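Alpha-galactosidase (Lactobacillus brevis, PDB 3MI6) probably hydrolyses terminal, non-reducing alpha-D-galactose residues of alpha-D-galactosides, as a member of glycosyl hydrolase family 36. Local coordinates at residues A303-Q311 and F635-S643. Numbering follows the deposited sequence.
Sequences AGMNQLSQQ and FGKFYRIDS
Asn306 grips the backbone of Arg640 with both ends of its amide. Asn306 OD1 accepts a bond from Arg640 N at 2.8 Å. Asn306 ND2 gives a nearly straight bond (177°) to Arg640 O, 3.1 Å away in the carbonyl plane. Helix 305-311 thus uses a side chain to pair with the outer edge of strand 637-640. A water donates to both Asn306 OD1 and Phe638 O. With an alanine at this position, Arg640 N and O would probably lose these partners, and the water one of its acceptors. A bend at chi3 (-61°) brings the end of Arg640 back to the helix, where the edge of its guanidinium meets Ser309. Arg640 NH2 donates to Ser309 OG at 3.2 Å; Tyr565 O is a further partner of that hydroxyl. Asp242 forms a salt bridge with Arg640 NE. The Gln310 end is nearer solvent. There its extended chain crosses exposed Lys637 at about a right angle, and the amide stands steeply over one face of the Tyr639 ring. The contact joins the helix following strand 290-301 to the first strand of the C-terminal antiparallel sheet, with strand 651-657 alongside and helix 553-566 against Arg640 and Phe638.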
ATOM      1  N   ALA D 303     -15.929 -16.430  -8.672  1.00 27.10           N
ATOM      2  CA  ALA D 303     -17.025 -15.660  -8.159  1.00 25.97           C
ATOM      3  C   ALA D 303     -16.788 -15.145  -6.727  1.00 29.96           C
ATOM      4  O   ALA D 303     -17.736 -14.747  -6.028  1.00 28.75           O
ATOM      5  CB  ALA D 303     -18.290 -16.460  -8.262  1.00 24.08           C
ATOM      6  N   GLY D 304     -15.522 -15.126  -6.305  1.00 29.03           N
ATOM      7  CA  GLY D 304     -15.168 -14.566  -5.005  1.00 31.31           C
ATOM      8  C   GLY D 304     -15.255 -15.487  -3.797  1.00 30.82           C
ATOM      9  O   GLY D 304     -15.727 -16.629  -3.875  1.00 30.24           O
HETATM   10  N   MSE D 305     -14.814 -14.979  -2.657  1.00 31.39           N
HETATM   11  CA  MSE D 305     -14.603 -15.846  -1.490  1.00 32.30           C
HETATM   12  C   MSE D 305     -15.870 -16.345  -0.780  1.00 31.68           C
HETATM   13  O   MSE D 305     -15.873 -17.443  -0.206  1.00 30.60           O
HETATM   14  CB  MSE D 305     -13.632 -15.204  -0.498  1.00 31.50           C
HETATM   15  CG  MSE D 305     -12.265 -14.932  -1.105  1.00 34.87           C
HETATM   16 SE   MSE D 305     -10.957 -14.120   0.105  1.00 51.96          SE
HETATM   17  CE  MSE D 305     -11.624 -12.287   0.250  1.00 29.64           C
ATOM     18  N   ASN D 306     -16.942 -15.561  -0.814  1.00 31.02           N
ATOM     19  CA  ASN D 306     -18.187 -16.050  -0.249  1.00 28.89           C
ATOM     20  C   ASN D 306     -18.546 -17.334  -0.974  1.00 31.24           C
ATOM     21  O   ASN D 306     -18.883 -18.358  -0.337  1.00 30.35           O
ATOM     22  CB  ASN D 306     -19.308 -15.028  -0.387  1.00 28.61           C
ATOM     23  CG  ASN D 306     -19.431 -14.094   0.834  1.00 30.00           C
ATOM     24  OD1 ASN D 306     -19.349 -14.513   1.996  1.00 29.96           O
ATOM     25  ND2 ASN D 306     -19.661 -12.824   0.559  1.00 29.75           N
ATOM     26  N   GLN D 307     -18.440 -17.284  -2.308  1.00 29.28           N
ATOM     27  CA  GLN D 307     -18.782 -18.419  -3.155  1.00 26.90           C
ATOM     28  C   GLN D 307     -17.891 -19.607  -2.819  1.00 30.55           C
ATOM     29  O   GLN D 307     -18.371 -20.730  -2.674  1.00 31.07           O
ATOM     30  CB  GLN D 307     -18.695 -18.051  -4.636  1.00 28.85           C
ATOM     31  CG  GLN D 307     -18.946 -19.222  -5.602  1.00 31.28           C
ATOM     32  CD  GLN D 307     -20.323 -19.889  -5.439  1.00 35.38           C
ATOM     33  OE1 GLN D 307     -20.441 -21.133  -5.464  1.00 36.61           O
ATOM     34  NE2 GLN D 307     -21.366 -19.071  -5.274  1.00 30.48           N
ATOM     35  N   LEU D 308     -16.597 -19.351  -2.648  1.00 30.33           N
ATOM     36  CA  LEU D 308     -15.675 -20.395  -2.240  1.00 28.19           C
ATOM     37  C   LEU D 308     -16.077 -21.024  -0.912  1.00 30.85           C
ATOM     38  O   LEU D 308     -16.083 -22.242  -0.784  1.00 32.06           O
ATOM     39  CB  LEU D 308     -14.252 -19.862  -2.162  1.00 28.38           C
ATOM     40  CG  LEU D 308     -13.198 -20.922  -1.859  1.00 27.22           C
ATOM     41  CD1 LEU D 308     -12.956 -21.809  -3.071  1.00 28.75           C
ATOM     42  CD2 LEU D 308     -11.918 -20.245  -1.445  1.00 28.91           C
ATOM     43  N   SER D 309     -16.411 -20.220   0.092  1.00 28.94           N
ATOM     44  CA  SER D 309     -16.785 -20.828   1.364  1.00 29.11           C
ATOM     45  C   SER D 309     -18.085 -21.587   1.222  1.00 29.61           C
ATOM     46  O   SER D 309     -18.249 -22.663   1.761  1.00 28.38           O
ATOM     47  CB  SER D 309     -16.927 -19.790   2.472  1.00 30.55           C
ATOM     48  OG  SER D 309     -15.669 -19.232   2.792  1.00 31.84           O
ATOM     49  N   GLN D 310     -19.019 -21.012   0.485  1.00 33.48           N
ATOM     50  CA  GLN D 310     -20.342 -21.612   0.357  1.00 32.08           C
ATOM     51  C   GLN D 310     -20.315 -23.027  -0.243  1.00 31.49           C
ATOM     52  O   GLN D 310     -20.912 -23.943   0.325  1.00 33.41           O
ATOM     53  CB  GLN D 310     -21.284 -20.658  -0.388  1.00 30.23           C
ATOM     54  CG  GLN D 310     -21.586 -19.429   0.428  1.00 29.87           C
ATOM     55  CD  GLN D 310     -22.232 -18.303  -0.364  1.00 32.49           C
ATOM     56  OE1 GLN D 310     -22.699 -17.323   0.221  1.00 31.30           O
ATOM     57  NE2 GLN D 310     -22.253 -18.430  -1.695  1.00 33.18           N
ATOM     58  N   GLN D 311     -19.606 -23.203  -1.360  1.00 30.05           N
ATOM     59  CA  GLN D 311     -19.542 -24.494  -2.038  1.00 28.60           C
ATOM     60  C   GLN D 311     -18.767 -25.480  -1.195  1.00 32.07           C
ATOM     61  O   GLN D 311     -19.273 -26.546  -0.876  1.00 36.71           O
ATOM     62  CB  GLN D 311     -18.937 -24.373  -3.441  1.00 28.77           C
ATOM     63  CG  GLN D 311     -17.470 -23.924  -3.519  1.00 27.64           C
ATOM     64  CD  GLN D 311     -17.118 -23.377  -4.898  1.00 30.36           C
ATOM     65  OE1 GLN D 311     -17.974 -22.816  -5.585  1.00 32.51           O
ATOM     66  NE2 GLN D 311     -15.874 -23.543  -5.310  1.00 27.60           N
ATOM     67  N   PHE D 635     -28.136 -23.585   9.169  1.00 29.87           N
ATOM     68  CA  PHE D 635     -27.821 -24.199   7.861  1.00 30.05           C
ATOM     69  C   PHE D 635     -27.983 -23.300   6.637  1.00 31.58           C
ATOM     70  O   PHE D 635     -27.593 -23.684   5.525  1.00 30.70           O
ATOM     71  CB  PHE D 635     -28.604 -25.501   7.642  1.00 28.30           C
ATOM     72  CG  PHE D 635     -28.477 -26.473   8.765  1.00 32.18           C
ATOM     73  CD1 PHE D 635     -27.273 -27.131   8.994  1.00 32.54           C
ATOM     74  CD2 PHE D 635     -29.556 -26.733   9.600  1.00 33.03           C
ATOM     75  CE1 PHE D 635     -27.145 -28.032  10.020  1.00 35.43           C
ATOM     76  CE2 PHE D 635     -29.437 -27.638  10.642  1.00 36.68           C
ATOM     77  CZ  PHE D 635     -28.228 -28.295  10.856  1.00 36.57           C
ATOM     78  N   GLY D 636     -28.555 -22.115   6.837  1.00 30.85           N
ATOM     79  CA  GLY D 636     -28.702 -21.154   5.761  1.00 29.13           C
ATOM     80  C   GLY D 636     -27.391 -20.767   5.115  1.00 29.50           C
ATOM     81  O   GLY D 636     -26.337 -20.821   5.738  1.00 32.17           O
ATOM     82  N   LYS D 637     -27.455 -20.381   3.850  1.00 31.00           N
ATOM     83  CA  LYS D 637     -26.262 -20.006   3.107  1.00 29.10           C
ATOM     84  C   LYS D 637     -25.668 -18.732   3.717  1.00 31.79           C
ATOM     85  O   LYS D 637     -26.388 -17.764   3.998  1.00 33.41           O
ATOM     86  CB  LYS D 637     -26.592 -19.829   1.618  1.00 26.95           C
ATOM     87  CG  LYS D 637     -25.373 -19.597   0.744  1.00 31.48           C
ATOM     88  CD  LYS D 637     -25.728 -19.448  -0.726  1.00 32.53           C
ATOM     89  CE  LYS D 637     -26.102 -20.794  -1.334  1.00 32.28           C
ATOM     90  NZ  LYS D 637     -26.021 -20.728  -2.826  1.00 28.87           N
ATOM     91  N   PHE D 638     -24.354 -18.735   3.920  1.00 30.07           N
ATOM     92  CA  PHE D 638     -23.704 -17.697   4.710  1.00 28.31           C
ATOM     93  C   PHE D 638     -22.930 -16.710   3.849  1.00 29.70           C
ATOM     94  O   PHE D 638     -22.014 -17.075   3.113  1.00 28.89           O
ATOM     95  CB  PHE D 638     -22.770 -18.346   5.741  1.00 28.98           C
ATOM     96  CG  PHE D 638     -22.214 -17.397   6.778  1.00 28.81           C
ATOM     97  CD1 PHE D 638     -20.975 -16.796   6.600  1.00 27.59           C
ATOM     98  CD2 PHE D 638     -22.897 -17.160   7.959  1.00 28.27           C
ATOM     99  CE1 PHE D 638     -20.446 -15.940   7.574  1.00 29.65           C
ATOM    100  CE2 PHE D 638     -22.370 -16.303   8.930  1.00 30.45           C
ATOM    101  CZ  PHE D 638     -21.144 -15.695   8.736  1.00 28.12           C
ATOM    102  N   TYR D 639     -23.306 -15.444   3.964  1.00 31.66           N
ATOM    103  CA  TYR D 639     -22.591 -14.355   3.316  1.00 29.40           C
ATOM    104  C   TYR D 639     -21.911 -13.459   4.347  1.00 29.85           C
ATOM    105  O   TYR D 639     -22.563 -12.969   5.266  1.00 30.11           O
ATOM    106  CB  TYR D 639     -23.582 -13.501   2.537  1.00 28.14           C
ATOM    107  CG  TYR D 639     -24.175 -14.170   1.327  1.00 30.42           C
ATOM    108  CD1 TYR D 639     -23.609 -14.008   0.063  1.00 31.97           C
ATOM    109  CD2 TYR D 639     -25.305 -14.938   1.438  1.00 28.23           C
ATOM    110  CE1 TYR D 639     -24.168 -14.598  -1.039  1.00 30.95           C
ATOM    111  CE2 TYR D 639     -25.860 -15.531   0.352  1.00 30.28           C
ATOM    112  CZ  TYR D 639     -25.302 -15.369  -0.885  1.00 32.07           C
ATOM    113  OH  TYR D 639     -25.893 -15.999  -1.965  1.00 34.78           O
ATOM    114  N   ARG D 640     -20.613 -13.241   4.182  1.00 30.12           N
ATOM    115  CA  ARG D 640     -19.913 -12.173   4.879  1.00 28.99           C
ATOM    116  C   ARG D 640     -20.123 -10.882   4.103  1.00 30.47           C
ATOM    117  O   ARG D 640     -20.102 -10.880   2.878  1.00 29.79           O
ATOM    118  CB  ARG D 640     -18.412 -12.458   4.957  1.00 29.31           C
ATOM    119  CG  ARG D 640     -18.002 -13.577   5.906  1.00 30.59           C
ATOM    120  CD  ARG D 640     -16.542 -13.964   5.668  1.00 28.04           C
ATOM    121  NE  ARG D 640     -16.345 -14.452   4.309  1.00 30.26           N
ATOM    122  CZ  ARG D 640     -16.339 -15.743   3.963  1.00 32.23           C
ATOM    123  NH1 ARG D 640     -16.513 -16.683   4.894  1.00 29.44           N
ATOM    124  NH2 ARG D 640     -16.146 -16.099   2.687  1.00 28.69           N
ATOM    125  N   ILE D 641     -20.307  -9.777   4.815  1.00 29.54           N
ATOM    126  CA  ILE D 641     -20.507  -8.499   4.166  1.00 29.55           C
ATOM    127  C   ILE D 641     -19.366  -7.554   4.580  1.00 32.76           C
ATOM    128  O   ILE D 641     -18.319  -7.519   3.922  1.00 33.91           O
ATOM    129  CB  ILE D 641     -21.955  -7.951   4.476  1.00 32.84           C
ATOM    130  CG1 ILE D 641     -23.005  -8.859   3.828  1.00 31.72           C
ATOM    131  CG2 ILE D 641     -22.166  -6.514   3.998  1.00 32.08           C
ATOM    132  CD1 ILE D 641     -24.415  -8.588   4.268  1.00 31.25           C
ATOM    133  N   ASP D 642     -19.565  -6.813   5.670  1.00 30.82           N
ATOM    134  CA  ASP D 642     -18.552  -5.918   6.231  1.00 31.53           C
ATOM    135  C   ASP D 642     -17.561  -6.697   7.107  1.00 31.19           C
ATOM    136  O   ASP D 642     -17.977  -7.471   7.982  1.00 29.66           O
ATOM    137  CB  ASP D 642     -19.227  -4.812   7.061  1.00 30.29           C
ATOM    138  CG  ASP D 642     -20.163  -3.936   6.223  1.00 39.03           C
ATOM    139  OD1 ASP D 642     -19.625  -3.142   5.409  1.00 40.50           O
ATOM    140  OD2 ASP D 642     -21.423  -4.027   6.381  1.00 35.73           O
ATOM    141  N   SER D 643     -16.264  -6.475   6.892  1.00 29.12           N
ATOM    142  CA  SER D 643     -15.223  -7.280   7.541  1.00 28.50           C
ATOM    143  C   SER D 643     -14.378  -6.544   8.566  1.00 30.72           C
ATOM    144  O   SER D 643     -13.827  -5.495   8.261  1.00 34.92           O
ATOM    145  CB  SER D 643     -14.280  -7.838   6.492  1.00 29.31           C
ATOM    146  OG  SER D 643     -13.192  -8.483   7.117  1.00 33.46           O
TER
HETATM  147  O   HOH W   1     -19.181 -17.293   3.224  1.00 31.01           O